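Local coordinates for protein Exo beta-1,2-glucooligosaccharide sophorohydrolase (non-reducing end) (PDB 5Z06) that hydrolyses linear beta-1,2-glucan and beta-1,2-glucooligosaccharides from the non-reducing end in an exo manner, releasing the disaccharide sophorose, at residues D79-P84 / V147-I152; A198-R203 / V275-Y280; L426-E431 / M475-G480. All blocks are in the same frame, centred on the assembly; numbering follows the deposited sequence.

Interaction 1: D79-P84 / V147-I152; sequences DFFREP and VNDTNI
F81 and D149 form the one direct hydrogen bond between the two loops: F81 N donates to D149 OD1 at 2.9 Å, with an N-H...O angle of 151°. The amide meets the carboxylate oxygen on its syn side but lies 31° out of the carboxylate plane. D149 has its CG beside its own backbone N (chi1 -68°), a torsion that carries the carboxylate across to 79-84. The other oxygen, D149 OD2, sits at the rim of the F80 ring, close to the ring plane and 3.4 Å from F80 CD1. A second polar link runs through water, which donates both to D79 O and to D149 O at 2.6 Å each.

Both segments lie in connections that pass from one antiparallel sheet of the N-terminal region to the other: 79-84 leads from strand 65-71 to strand 86-93, and the loop 147-152 links strand 132-138 to strand 155-161. The contact therefore pairs two inter-sheet crossings, and P84 and I152 both continue onto L179 of strand 169-180.

Apolar contacts add to this. P84 CG presses on V147 CG1 at 3.4 Å, tighter than usual for two carbons, with the side chains roughly perpendicular. I152 reaches both ways, CG2 to F81 CD2 at 3.7 Å and CD1 to P84 CG at 3.8 Å; Y8 meets the F81 ring edge-to-face. E83 lies alongside N148, pointing the same way.

Bonds within 147-152 fix the curve that presents D149. N148 N donates to N151 OD1 in a nearly straight bond, while N148 O accepts from the amides of both N151 and I152.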
ATOM      1  N   ASP A  79      -5.240   4.431  12.769  1.00 34.50           N
ATOM      2  CA  ASP A  79      -5.354   5.530  13.731  1.00 34.90           C
ATOM      3  C   ASP A  79      -6.416   5.292  14.775  1.00 33.43           C
ATOM      4  O   ASP A  79      -6.350   5.889  15.833  1.00 34.17           O
ATOM      5  CB  ASP A  79      -5.681   6.835  12.980  1.00 33.34           C
ATOM      6  CG  ASP A  79      -4.692   7.119  11.857  1.00 34.72           C
ATOM      7  OD1 ASP A  79      -3.471   6.991  12.108  1.00 33.88           O
ATOM      8  OD2 ASP A  79      -5.123   7.442  10.718  1.00 33.63           O
ATOM      9  N   PHE A  80      -7.392   4.442  14.466  1.00 33.57           N
ATOM     10  CA  PHE A  80      -8.494   4.152  15.339  1.00 36.51           C
ATOM     11  C   PHE A  80      -8.335   2.744  15.853  1.00 36.03           C
ATOM     12  O   PHE A  80      -8.219   1.808  15.081  1.00 37.12           O
ATOM     13  CB  PHE A  80      -9.807   4.308  14.582  1.00 39.47           C
ATOM     14  CG  PHE A  80     -10.015   5.691  14.053  1.00 41.93           C
ATOM     15  CD1 PHE A  80     -10.245   6.750  14.928  1.00 45.07           C
ATOM     16  CD2 PHE A  80      -9.936   5.956  12.687  1.00 42.96           C
ATOM     17  CE1 PHE A  80     -10.420   8.043  14.455  1.00 46.81           C
ATOM     18  CE2 PHE A  80     -10.117   7.244  12.208  1.00 41.97           C
ATOM     19  CZ  PHE A  80     -10.357   8.288  13.092  1.00 45.66           C
ATOM     20  N   PHE A  81      -8.328   2.627  17.172  1.00 36.04           N
ATOM     21  CA  PHE A  81      -8.056   1.397  17.875  1.00 36.66           C
ATOM     22  C   PHE A  81      -9.072   1.236  18.987  1.00 36.37           C
ATOM     23  O   PHE A  81      -9.660   2.202  19.482  1.00 38.28           O
ATOM     24  CB  PHE A  81      -6.642   1.402  18.479  1.00 36.33           C
ATOM     25  CG  PHE A  81      -5.547   1.589  17.471  1.00 37.47           C
ATOM     26  CD1 PHE A  81      -4.983   0.497  16.812  1.00 37.86           C
ATOM     27  CD2 PHE A  81      -5.081   2.863  17.160  1.00 38.71           C
ATOM     28  CE1 PHE A  81      -3.973   0.674  15.871  1.00 36.91           C
ATOM     29  CE2 PHE A  81      -4.069   3.043  16.217  1.00 38.39           C
ATOM     30  CZ  PHE A  81      -3.517   1.950  15.577  1.00 36.42           C
ATOM     31  N   ARG A  82      -9.253  -0.004  19.387  1.00 38.72           N
ATOM     32  CA  ARG A  82     -10.024  -0.324  20.568  1.00 37.43           C
ATOM     33  C   ARG A  82      -9.272   0.244  21.737  1.00 37.75           C
ATOM     34  O   ARG A  82      -8.035   0.261  21.737  1.00 39.11           O
ATOM     35  CB  ARG A  82     -10.128  -1.825  20.741  1.00 35.56           C
ATOM     36  CG  ARG A  82     -10.906  -2.515  19.665  1.00 34.95           C
ATOM     37  CD  ARG A  82     -11.090  -3.946  20.057  1.00 33.98           C
ATOM     38  NE  ARG A  82     -11.298  -4.820  18.909  1.00 36.08           N
ATOM     39  CZ  ARG A  82     -12.449  -5.009  18.246  1.00 35.01           C
ATOM     40  NH1 ARG A  82     -13.577  -4.372  18.565  1.00 34.87           N
ATOM     41  NH2 ARG A  82     -12.463  -5.866  17.241  1.00 32.78           N
ATOM     42  N   GLU A  83     -10.003   0.725  22.736  1.00 40.89           N
ATOM     43  CA  GLU A  83      -9.354   1.233  23.942  1.00 42.25           C
ATOM     44  C   GLU A  83      -8.863   0.001  24.681  1.00 40.10           C
ATOM     45  O   GLU A  83      -9.654  -0.892  24.959  1.00 36.40           O
ATOM     46  CB  GLU A  83     -10.306   2.075  24.771  1.00 45.25           C
ATOM     47  CG  GLU A  83     -10.724   3.338  24.032  1.00 47.92           C
ATOM     48  CD  GLU A  83     -11.513   4.296  24.900  1.00 52.08           C
ATOM     49  OE1 GLU A  83     -11.867   3.920  26.041  1.00 56.58           O
ATOM     50  OE2 GLU A  83     -11.772   5.429  24.442  1.00 54.94           O
ATOM     51  N   PRO A  84      -7.538  -0.104  24.888  1.00 39.83           N
ATOM     52  CA  PRO A  84      -7.037  -1.320  25.445  1.00 41.07           C
ATOM     53  C   PRO A  84      -6.889  -1.203  26.952  1.00 41.29           C
ATOM     54  O   PRO A  84      -6.663  -0.113  27.464  1.00 36.95           O
ATOM     55  CB  PRO A  84      -5.666  -1.438  24.794  1.00 41.04           C
ATOM     56  CG  PRO A  84      -5.181  -0.030  24.689  1.00 42.13           C
ATOM     57  CD  PRO A  84      -6.430   0.824  24.567  1.00 43.84           C
ATOM     58  N   VAL A 147      -5.721   4.388  28.108  1.00 46.76           N
ATOM     59  CA  VAL A 147      -5.115   4.369  26.779  1.00 43.93           C
ATOM     60  C   VAL A 147      -6.245   4.508  25.774  1.00 41.13           C
ATOM     61  O   VAL A 147      -7.244   3.817  25.873  1.00 39.03           O
ATOM     62  CB  VAL A 147      -4.314   3.069  26.542  1.00 43.22           C
ATOM     63  CG1 VAL A 147      -3.788   2.994  25.112  1.00 43.60           C
ATOM     64  CG2 VAL A 147      -3.151   2.996  27.514  1.00 42.31           C
ATOM     65  N   ASN A 148      -6.078   5.403  24.811  1.00 40.16           N
ATOM     66  CA  ASN A 148      -7.075   5.597  23.762  1.00 40.17           C
ATOM     67  C   ASN A 148      -6.376   6.143  22.522  1.00 39.77           C
ATOM     68  O   ASN A 148      -5.152   6.314  22.532  1.00 38.48           O
ATOM     69  CB  ASN A 148      -8.149   6.565  24.252  1.00 39.40           C
ATOM     70  CG  ASN A 148      -7.559   7.817  24.843  1.00 38.35           C
ATOM     71  OD1 ASN A 148      -6.858   8.580  24.174  1.00 42.82           O
ATOM     72  ND2 ASN A 148      -7.814   8.023  26.110  1.00 40.47           N
ATOM     73  N   ASP A 149      -7.155   6.450  21.482  1.00 40.43           N
ATOM     74  CA  ASP A 149      -6.615   6.893  20.182  1.00 40.94           C
ATOM     75  C   ASP A 149      -5.676   8.091  20.252  1.00 41.58           C
ATOM     76  O   ASP A 149      -4.707   8.158  19.494  1.00 42.13           O
ATOM     77  CB  ASP A 149      -7.754   7.172  19.200  1.00 41.53           C
ATOM     78  CG  ASP A 149      -8.481   5.924  18.799  1.00 40.49           C
ATOM     79  OD1 ASP A 149      -7.973   4.833  19.092  1.00 41.55           O
ATOM     80  OD2 ASP A 149      -9.561   6.014  18.194  1.00 43.49           O
ATOM     81  N   THR A 150      -5.923   8.986  21.203  1.00 40.99           N
ATOM     82  CA  THR A 150      -5.098  10.182  21.367  1.00 39.79           C
ATOM     83  C   THR A 150      -3.702   9.889  21.921  1.00 37.94           C
ATOM     84  O   THR A 150      -2.811  10.699  21.751  1.00 37.15           O
ATOM     85  CB  THR A 150      -5.757  11.202  22.326  1.00 42.33           C
ATOM     86  OG1 THR A 150      -5.719  10.697  23.670  1.00 42.17           O
ATOM     87  CG2 THR A 150      -7.212  11.521  21.915  1.00 41.62           C
ATOM     88  N   ASN A 151      -3.515   8.765  22.614  1.00 38.78           N
ATOM     89  CA  ASN A 151      -2.206   8.455  23.233  1.00 39.94           C
ATOM     90  C   ASN A 151      -1.619   7.056  22.969  1.00 36.31           C
ATOM     91  O   ASN A 151      -0.474   6.809  23.344  1.00 32.99           O
ATOM     92  CB  ASN A 151      -2.261   8.719  24.757  1.00 40.28           C
ATOM     93  CG  ASN A 151      -3.279   7.855  25.469  1.00 41.78           C
ATOM     94  OD1 ASN A 151      -3.616   6.765  25.017  1.00 41.29           O
ATOM     95  ND2 ASN A 151      -3.779   8.342  26.595  1.00 43.80           N
ATOM     96  N   ILE A 152      -2.388   6.159  22.345  1.00 33.47           N
ATOM     97  CA  ILE A 152      -1.973   4.759  22.170  1.00 33.11           C
ATOM     98  C   ILE A 152      -0.672   4.615  21.365  1.00 33.60           C
ATOM     99  O   ILE A 152       0.162   3.760  21.665  1.00 34.37           O
ATOM    100  CB  ILE A 152      -3.113   3.910  21.549  1.00 33.27           C
ATOM    101  CG1 ILE A 152      -2.812   2.421  21.686  1.00 33.08           C
ATOM    102  CG2 ILE A 152      -3.383   4.318  20.097  1.00 34.57           C
ATOM    103  CD1 ILE A 152      -4.008   1.540  21.387  1.00 33.33           C
TER
HETATM  104  O   HOH W   1      -4.439   7.123  17.119  1.00 36.08           O

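Interaction 2: A198-R203 / V275-Y280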
ATOM      1  N   ALA A 198     -11.211 -21.655  -4.446  1.00 40.21           N
ATOM      2  CA  ALA A 198      -9.781 -21.636  -4.523  1.00 37.01           C
ATOM      3  C   ALA A 198      -9.524 -21.331  -5.965  1.00 37.11           C
ATOM      4  O   ALA A 198     -10.202 -21.863  -6.848  1.00 37.33           O
ATOM      5  CB  ALA A 198      -9.216 -23.000  -4.186  1.00 34.73           C
ATOM      6  N   LYS A 199      -8.561 -20.469  -6.217  1.00 34.97           N
ATOM      7  CA  LYS A 199      -8.167 -20.172  -7.565  1.00 36.61           C
ATOM      8  C   LYS A 199      -6.659 -20.311  -7.596  1.00 33.44           C
ATOM      9  O   LYS A 199      -5.939 -19.563  -6.929  1.00 32.10           O
ATOM     10  CB  LYS A 199      -8.687 -18.779  -7.954  1.00 38.25           C
ATOM     11  CG  LYS A 199      -8.320 -18.283  -9.335  1.00 44.55           C
ATOM     12  CD  LYS A 199      -8.558 -19.244 -10.491  1.00 50.25           C
ATOM     13  CE  LYS A 199      -8.046 -18.612 -11.784  1.00 50.59           C
ATOM     14  NZ  LYS A 199      -8.107 -19.584 -12.902  1.00 50.32           N
ATOM     15  N   ALA A 200      -6.186 -21.318  -8.318  1.00 31.28           N
ATOM     16  CA  ALA A 200      -4.763 -21.568  -8.408  1.00 31.96           C
ATOM     17  C   ALA A 200      -4.185 -20.743  -9.526  1.00 29.73           C
ATOM     18  O   ALA A 200      -4.849 -20.413 -10.496  1.00 29.57           O
ATOM     19  CB  ALA A 200      -4.463 -23.037  -8.634  1.00 33.02           C
ATOM     20  N   TYR A 201      -2.933 -20.390  -9.339  1.00 28.34           N
ATOM     21  CA  TYR A 201      -2.110 -19.803 -10.366  1.00 29.64           C
ATOM     22  C   TYR A 201      -0.867 -20.691 -10.416  1.00 29.86           C
ATOM     23  O   TYR A 201      -1.001 -21.905 -10.241  1.00 31.69           O
ATOM     24  CB  TYR A 201      -1.867 -18.336 -10.017  1.00 29.13           C
ATOM     25  CG  TYR A 201      -3.159 -17.570 -10.056  1.00 28.43           C
ATOM     26  CD1 TYR A 201      -3.987 -17.561  -8.957  1.00 28.68           C
ATOM     27  CD2 TYR A 201      -3.575 -16.897 -11.209  1.00 28.34           C
ATOM     28  CE1 TYR A 201      -5.181 -16.881  -8.974  1.00 28.13           C
ATOM     29  CE2 TYR A 201      -4.773 -16.203 -11.240  1.00 27.71           C
ATOM     30  CZ  TYR A 201      -5.563 -16.200 -10.107  1.00 28.65           C
ATOM     31  OH  TYR A 201      -6.767 -15.557 -10.059  1.00 30.57           O
ATOM     32  N   GLU A 202       0.318 -20.137 -10.628  1.00 28.18           N
ATOM     33  CA  GLU A 202       1.503 -20.962 -10.772  1.00 28.13           C
ATOM     34  C   GLU A 202       2.168 -21.302  -9.452  1.00 29.10           C
ATOM     35  O   GLU A 202       2.602 -22.447  -9.216  1.00 28.89           O
ATOM     36  CB  GLU A 202       2.488 -20.277 -11.689  1.00 28.60           C
ATOM     37  CG  GLU A 202       3.707 -21.144 -11.978  1.00 29.96           C
ATOM     38  CD  GLU A 202       4.696 -20.448 -12.834  1.00 28.76           C
ATOM     39  OE1 GLU A 202       5.774 -20.140 -12.314  1.00 32.85           O
ATOM     40  OE2 GLU A 202       4.405 -20.203 -14.011  1.00 28.56           O
ATOM     41  N   ARG A 203       2.283 -20.298  -8.605  1.00 30.04           N
ATOM     42  CA  ARG A 203       2.992 -20.432  -7.341  1.00 29.78           C
ATOM     43  C   ARG A 203       2.089 -20.238  -6.154  1.00 29.38           C
ATOM     44  O   ARG A 203       2.540 -20.344  -5.000  1.00 30.00           O
ATOM     45  CB  ARG A 203       4.114 -19.409  -7.289  1.00 31.09           C
ATOM     46  CG  ARG A 203       5.013 -19.428  -8.504  1.00 31.81           C
ATOM     47  CD  ARG A 203       5.703 -20.755  -8.634  1.00 33.79           C
ATOM     48  NE  ARG A 203       6.602 -20.744  -9.776  1.00 37.19           N
ATOM     49  CZ  ARG A 203       7.747 -21.404  -9.848  1.00 40.15           C
ATOM     50  NH1 ARG A 203       8.159 -22.154  -8.837  1.00 46.09           N
ATOM     51  NH2 ARG A 203       8.481 -21.325 -10.943  1.00 40.91           N
ATOM     52  N   VAL A 275     -12.342 -26.304  -0.157  1.00 37.02           N
ATOM     53  CA  VAL A 275     -12.086 -26.006  -1.566  1.00 36.08           C
ATOM     54  C   VAL A 275     -10.688 -26.472  -1.866  1.00 33.56           C
ATOM     55  O   VAL A 275      -9.864 -26.566  -0.961  1.00 35.00           O
ATOM     56  CB  VAL A 275     -12.233 -24.505  -1.898  1.00 38.06           C
ATOM     57  CG1 VAL A 275     -13.666 -24.072  -1.650  1.00 40.83           C
ATOM     58  CG2 VAL A 275     -11.269 -23.623  -1.093  1.00 37.90           C
ATOM     59  N   SER A 276     -10.418 -26.763  -3.130  1.00 32.04           N
ATOM     60  CA  SER A 276      -9.074 -27.129  -3.543  1.00 32.41           C
ATOM     61  C   SER A 276      -8.719 -26.563  -4.897  1.00 31.70           C
ATOM     62  O   SER A 276      -9.580 -26.154  -5.676  1.00 30.14           O
ATOM     63  CB  SER A 276      -8.895 -28.649  -3.568  1.00 33.08           C
ATOM     64  OG  SER A 276      -9.767 -29.247  -4.511  1.00 32.16           O
ATOM     65  N   ALA A 277      -7.422 -26.549  -5.166  1.00 29.11           N
ATOM     66  CA  ALA A 277      -6.943 -26.192  -6.476  1.00 27.85           C
ATOM     67  C   ALA A 277      -5.546 -26.699  -6.636  1.00 26.72           C
ATOM     68  O   ALA A 277      -4.880 -27.064  -5.667  1.00 25.92           O
ATOM     69  CB  ALA A 277      -6.984 -24.690  -6.661  1.00 30.11           C
ATOM     70  N   THR A 278      -5.092 -26.705  -7.873  1.00 27.35           N
ATOM     71  CA  THR A 278      -3.759 -27.190  -8.185  1.00 28.01           C
ATOM     72  C   THR A 278      -3.081 -26.132  -9.009  1.00 28.13           C
ATOM     73  O   THR A 278      -3.647 -25.689  -9.999  1.00 27.64           O
ATOM     74  CB  THR A 278      -3.819 -28.494  -8.982  1.00 29.12           C
ATOM     75  OG1 THR A 278      -4.691 -29.401  -8.305  1.00 30.00           O
ATOM     76  CG2 THR A 278      -2.409 -29.109  -9.153  1.00 29.49           C
ATOM     77  N   THR A 279      -1.870 -25.739  -8.595  1.00 29.87           N
ATOM     78  CA  THR A 279      -1.062 -24.810  -9.359  1.00 29.09           C
ATOM     79  C   THR A 279      -0.611 -25.406 -10.673  1.00 29.63           C
ATOM     80  O   THR A 279      -0.465 -26.593 -10.785  1.00 29.42           O
ATOM     81  CB  THR A 279       0.220 -24.363  -8.619  1.00 30.04           C
ATOM     82  OG1 THR A 279       1.047 -25.504  -8.312  1.00 27.84           O
ATOM     83  CG2 THR A 279      -0.117 -23.570  -7.352  1.00 29.32           C
ATOM     84  N   TYR A 280      -0.331 -24.549 -11.642  1.00 30.11           N
ATOM     85  CA  TYR A 280      -0.005 -24.985 -12.995  1.00 30.64           C
ATOM     86  C   TYR A 280       0.973 -23.979 -13.582  1.00 30.58           C
ATOM     87  O   TYR A 280       0.984 -22.822 -13.158  1.00 28.62           O
ATOM     88  CB  TYR A 280      -1.274 -25.048 -13.863  1.00 29.29           C
ATOM     89  CG  TYR A 280      -2.118 -23.810 -13.685  1.00 29.38           C
ATOM     90  CD1 TYR A 280      -3.010 -23.718 -12.630  1.00 30.21           C
ATOM     91  CD2 TYR A 280      -1.991 -22.721 -14.528  1.00 28.11           C
ATOM     92  CE1 TYR A 280      -3.762 -22.586 -12.426  1.00 30.16           C
ATOM     93  CE2 TYR A 280      -2.742 -21.582 -14.336  1.00 28.31           C
ATOM     94  CZ  TYR A 280      -3.626 -21.512 -13.282  1.00 28.70           C
ATOM     95  OH  TYR A 280      -4.378 -20.381 -13.067  1.00 28.52           O
TER
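Y280 swings its ring across the end of strand 198-200, and three features fix its pose. Its hydroxyl donates to A200 O at 2.6 Å, coming in 30° from the carbonyl plane; its backbone N donates to Y201 O at 3.1 Å; and that same Y201 O stands 3.5 Å above one ring face, displaced toward the rim. The torsion needed is a chi1 of 46°, which wedges CG between the backbone N and the carbonyl carbon and folds the ring back over its neighbour strand. The Y201 side chain runs alongside that of Y280 in the same direction, and its own hydroxyl is bonded to E293 of helix 284-297.

Beyond the ring, the chains touch through backbone C-H groups: T279 CA lies 3.0 Å from Y201 O, and E202 CA lies 3.1 Å from Y280 O. Further back, small side chains interlock. A277 CB sits between A198 CB and A200 CB, at 3.7 and 3.6 Å, while V275 CG2 meets A198 CB.

The strand axes run nearly parallel, 5° apart and 5.9 Å at closest approach, yet no backbone bond joins 198-200 to 275-278. They are edge strands of separate sheets, 194-200/204-210/243-247 and 232-237/219-225/254-262/275-278. Three strands facing four in this order is the topology of a fibronectin type III sandwich, its first and last strands meeting here.

Interaction 3: L426-E431 / M475-G480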
ATOM      1  N   LEU A 426     -20.060  16.580 -13.678  1.00 32.42           N
ATOM      2  CA  LEU A 426     -18.941  16.636 -12.741  1.00 33.13           C
ATOM      3  C   LEU A 426     -17.702  17.246 -13.400  1.00 31.43           C
ATOM      4  O   LEU A 426     -17.091  18.180 -12.861  1.00 31.07           O
ATOM      5  CB  LEU A 426     -18.627  15.239 -12.211  1.00 34.61           C
ATOM      6  CG  LEU A 426     -19.554  14.734 -11.109  1.00 33.93           C
ATOM      7  CD1 LEU A 426     -19.417  13.228 -10.967  1.00 34.81           C
ATOM      8  CD2 LEU A 426     -19.241  15.401  -9.782  1.00 35.95           C
ATOM      9  N   TRP A 427     -17.367  16.722 -14.576  1.00 28.34           N
ATOM     10  CA  TRP A 427     -16.232  17.197 -15.363  1.00 28.91           C
ATOM     11  C   TRP A 427     -16.326  18.689 -15.756  1.00 30.50           C
ATOM     12  O   TRP A 427     -15.387  19.446 -15.528  1.00 28.80           O
ATOM     13  CB  TRP A 427     -16.092  16.334 -16.604  1.00 27.75           C
ATOM     14  CG  TRP A 427     -15.286  16.875 -17.725  1.00 27.67           C
ATOM     15  CD1 TRP A 427     -15.727  17.089 -18.989  1.00 26.40           C
ATOM     16  CD2 TRP A 427     -13.897  17.224 -17.715  1.00 27.30           C
ATOM     17  NE1 TRP A 427     -14.701  17.526 -19.776  1.00 27.18           N
ATOM     18  CE2 TRP A 427     -13.566  17.634 -19.020  1.00 27.70           C
ATOM     19  CE3 TRP A 427     -12.907  17.223 -16.743  1.00 27.35           C
ATOM     20  CZ2 TRP A 427     -12.285  18.056 -19.374  1.00 27.91           C
ATOM     21  CZ3 TRP A 427     -11.631  17.637 -17.093  1.00 27.06           C
ATOM     22  CH2 TRP A 427     -11.333  18.056 -18.392  1.00 27.77           C
ATOM     23  N   LYS A 428     -17.447  19.086 -16.339  1.00 31.57           N
ATOM     24  CA  LYS A 428     -17.640  20.481 -16.747  1.00 36.13           C
ATOM     25  C   LYS A 428     -17.517  21.434 -15.586  1.00 34.48           C
ATOM     26  O   LYS A 428     -17.062  22.566 -15.762  1.00 33.96           O
ATOM     27  CB  LYS A 428     -19.008  20.697 -17.395  1.00 40.66           C
ATOM     28  CG  LYS A 428     -19.073  20.258 -18.845  1.00 49.07           C
ATOM     29  CD  LYS A 428     -20.497  19.923 -19.283  1.00 53.88           C
ATOM     30  CE  LYS A 428     -20.575  19.685 -20.787  1.00 55.35           C
ATOM     31  NZ  LYS A 428     -21.817  18.928 -21.100  1.00 57.99           N
ATOM     32  N   ASN A 429     -17.938  20.982 -14.407  1.00 33.14           N
ATOM     33  CA  ASN A 429     -17.963  21.854 -13.242  1.00 34.22           C
ATOM     34  C   ASN A 429     -16.699  21.905 -12.427  1.00 28.94           C
ATOM     35  O   ASN A 429     -16.665  22.648 -11.457  1.00 29.57           O
ATOM     36  CB  ASN A 429     -19.195  21.552 -12.373  1.00 36.00           C
ATOM     37  CG  ASN A 429     -20.469  21.939 -13.075  1.00 36.97           C
ATOM     38  OD1 ASN A 429     -20.520  22.976 -13.729  1.00 42.24           O
ATOM     39  ND2 ASN A 429     -21.476  21.104 -12.986  1.00 38.05           N
ATOM     40  N   VAL A 430     -15.652  21.185 -12.816  1.00 28.73           N
ATOM     41  CA  VAL A 430     -14.365  21.362 -12.147  1.00 28.17           C
ATOM     42  C   VAL A 430     -13.830  22.724 -12.581  1.00 28.19           C
ATOM     43  O   VAL A 430     -13.430  22.919 -13.742  1.00 28.49           O
ATOM     44  CB  VAL A 430     -13.315  20.288 -12.490  1.00 27.58           C
ATOM     45  CG1 VAL A 430     -12.029  20.575 -11.727  1.00 26.18           C
ATOM     46  CG2 VAL A 430     -13.812  18.902 -12.151  1.00 26.52           C
ATOM     47  N   GLU A 431     -13.815  23.667 -11.652  1.00 30.92           N
ATOM     48  CA  GLU A 431     -13.332  25.015 -11.973  1.00 31.46           C
ATOM     49  C   GLU A 431     -11.804  25.068 -11.937  1.00 30.31           C
ATOM     50  O   GLU A 431     -11.205  25.622 -11.008  1.00 27.65           O
ATOM     51  CB  GLU A 431     -13.932  26.045 -11.028  1.00 33.77           C
ATOM     52  CG  GLU A 431     -15.443  26.052 -11.001  1.00 34.86           C
ATOM     53  CD  GLU A 431     -15.994  26.753  -9.776  1.00 37.32           C
ATOM     54  OE1 GLU A 431     -15.416  27.797  -9.384  1.00 41.48           O
ATOM     55  OE2 GLU A 431     -16.997  26.255  -9.212  1.00 33.34           O
ATOM     56  N   MET A 475      -8.138  21.190 -20.913  1.00 28.41           N
ATOM     57  CA  MET A 475      -9.215  20.494 -21.636  1.00 27.99           C
ATOM     58  C   MET A 475     -10.572  20.831 -21.097  1.00 27.95           C
ATOM     59  O   MET A 475     -11.567  20.598 -21.768  1.00 28.75           O
ATOM     60  CB  MET A 475      -9.026  18.990 -21.533  1.00 27.35           C
ATOM     61  CG  MET A 475      -7.733  18.502 -22.165  1.00 27.09           C
ATOM     62  SD  MET A 475      -7.220  16.930 -21.444  1.00 28.08           S
ATOM     63  CE  MET A 475      -5.799  16.598 -22.490  1.00 26.38           C
ATOM     64  N   GLY A 476     -10.627  21.339 -19.868  1.00 30.04           N
ATOM     65  CA  GLY A 476     -11.884  21.713 -19.229  1.00 30.90           C
ATOM     66  C   GLY A 476     -12.671  22.598 -20.176  1.00 32.18           C
ATOM     67  O   GLY A 476     -12.155  23.620 -20.608  1.00 31.88           O
ATOM     68  N   PRO A 477     -13.903  22.195 -20.532  1.00 33.43           N
ATOM     69  CA  PRO A 477     -14.629  22.919 -21.566  1.00 33.01           C
ATOM     70  C   PRO A 477     -15.235  24.231 -21.082  1.00 33.92           C
ATOM     71  O   PRO A 477     -15.405  25.151 -21.872  1.00 39.31           O
ATOM     72  CB  PRO A 477     -15.726  21.928 -21.962  1.00 32.19           C
ATOM     73  CG  PRO A 477     -16.013  21.212 -20.686  1.00 33.20           C
ATOM     74  CD  PRO A 477     -14.657  21.013 -20.067  1.00 33.65           C
ATOM     75  N   LYS A 478     -15.581  24.315 -19.808  1.00 35.65           N
ATOM     76  CA  LYS A 478     -16.197  25.515 -19.267  1.00 37.71           C
ATOM     77  C   LYS A 478     -15.190  26.392 -18.501  1.00 35.58           C
ATOM     78  O   LYS A 478     -15.167  27.603 -18.655  1.00 36.10           O
ATOM     79  CB  LYS A 478     -17.355  25.129 -18.359  1.00 41.91           C
ATOM     80  CG  LYS A 478     -18.115  26.321 -17.828  1.00 46.83           C
ATOM     81  CD  LYS A 478     -19.413  25.889 -17.182  1.00 54.25           C
ATOM     82  CE  LYS A 478     -20.180  27.125 -16.758  1.00 56.80           C
ATOM     83  NZ  LYS A 478     -21.397  26.673 -16.058  1.00 60.78           N
ATOM     84  N   TYR A 479     -14.384  25.778 -17.650  1.00 34.44           N
ATOM     85  CA  TYR A 479     -13.508  26.516 -16.749  1.00 33.27           C
ATOM     86  C   TYR A 479     -12.069  26.222 -17.076  1.00 31.16           C
ATOM     87  O   TYR A 479     -11.239  26.160 -16.183  1.00 33.11           O
ATOM     88  CB  TYR A 479     -13.802  26.134 -15.318  1.00 33.44           C
ATOM     89  CG  TYR A 479     -15.197  26.480 -14.868  1.00 35.06           C
ATOM     90  CD1 TYR A 479     -15.553  27.807 -14.629  1.00 34.39           C
ATOM     91  CD2 TYR A 479     -16.152  25.481 -14.656  1.00 32.91           C
ATOM     92  CE1 TYR A 479     -16.823  28.134 -14.200  1.00 35.46           C
ATOM     93  CE2 TYR A 479     -17.428  25.786 -14.224  1.00 33.01           C
ATOM     94  CZ  TYR A 479     -17.762  27.116 -14.002  1.00 36.45           C
ATOM     95  OH  TYR A 479     -19.019  27.448 -13.575  1.00 37.45           O
ATOM     96  N   GLY A 480     -11.791  26.061 -18.369  1.00 29.76           N
ATOM     97  CA  GLY A 480     -10.485  25.752 -18.837  1.00 29.19           C
ATOM     98  C   GLY A 480      -9.551  26.898 -18.578  1.00 31.56           C
ATOM     99  O   GLY A 480      -9.969  28.034 -18.355  1.00 32.75           O
TER
HETATM  100  O   HOH W   2     -15.082  22.918 -17.257  1.00 31.04           O
HETATM  101  O   HOH W   3     -20.155  25.368 -11.834  1.00 38.43           O
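Y479 and E431 meet face-on: E431 CG stands over the middle of the tyrosine ring, 3.7 Å from its centroid and only 7° off the ring normal, a CH-pi interaction. The two side chains lie side by side and point the same way, with carboxylate and ring planes 39° apart. K478 CG covers the opposite face nearer the rim, so aliphatic carbons sandwich the ring. At its edge, close to the ring plane, K428 O approaches Y479 CD2 to 3.2 Å.

W427 makes a second cluster, with P477, G476 and M475. Its chi1 of 162° sets CG opposite the backbone N and sends the indole toward the segment 475-480, where NE1 lies 3.5 Å from P477 CD, and CH2 meets M475 CB and G476 N. K428 CG adds a 3.7 Å contact with P477 CG, the lysine crossing the proline at about a right angle.

No direct hydrogen bond joins the segments; water does the polar work. One molecule donates to K428 O at 2.5 Å and accepts from K478 N at 3.0 Å. Another donates to N429 OD1 and is hydrogen-bonded to Y479 OH at 2.9 Å.

A second shell sets the first: W427 NE1 donates to D692, with the H690 and W432 rings against the indole, and E431 OE1 is bonded to ND1 of H365.

The contact thus joins the C-terminal end of helix 414-428 to the turn leaving helix 467-475, where G476 is the first residue to abandon helical angles. W427 and V430 pack back on helix 392-408 while M475 and P477 lean on helix 691-702, within the helical domain, whose glycoamylase-like family is consistent with an (alpha/alpha)6 barrel.

How the interactions relate
All three contacts are partly buried and well away from one another. Centres lie about 40 Å apart for interactions 1 and 2, about 43 Å for interactions 1 and 3, and about 48 Å for interactions 2 and 3. They follow in series along the chain without sharing an element. Interaction 1 joins loops between the sheets of the N-terminal region, interaction 2 joins edge strands of the fibronectin-like sandwich, and interaction 3 joins segments at the ends of helices. The chemistry shifts accordingly: a carboxylate gripping a backbone amide in the first, backbone carbonyls capturing a tyrosine in the second, and ring packing with water-mediated polar links alone in the third.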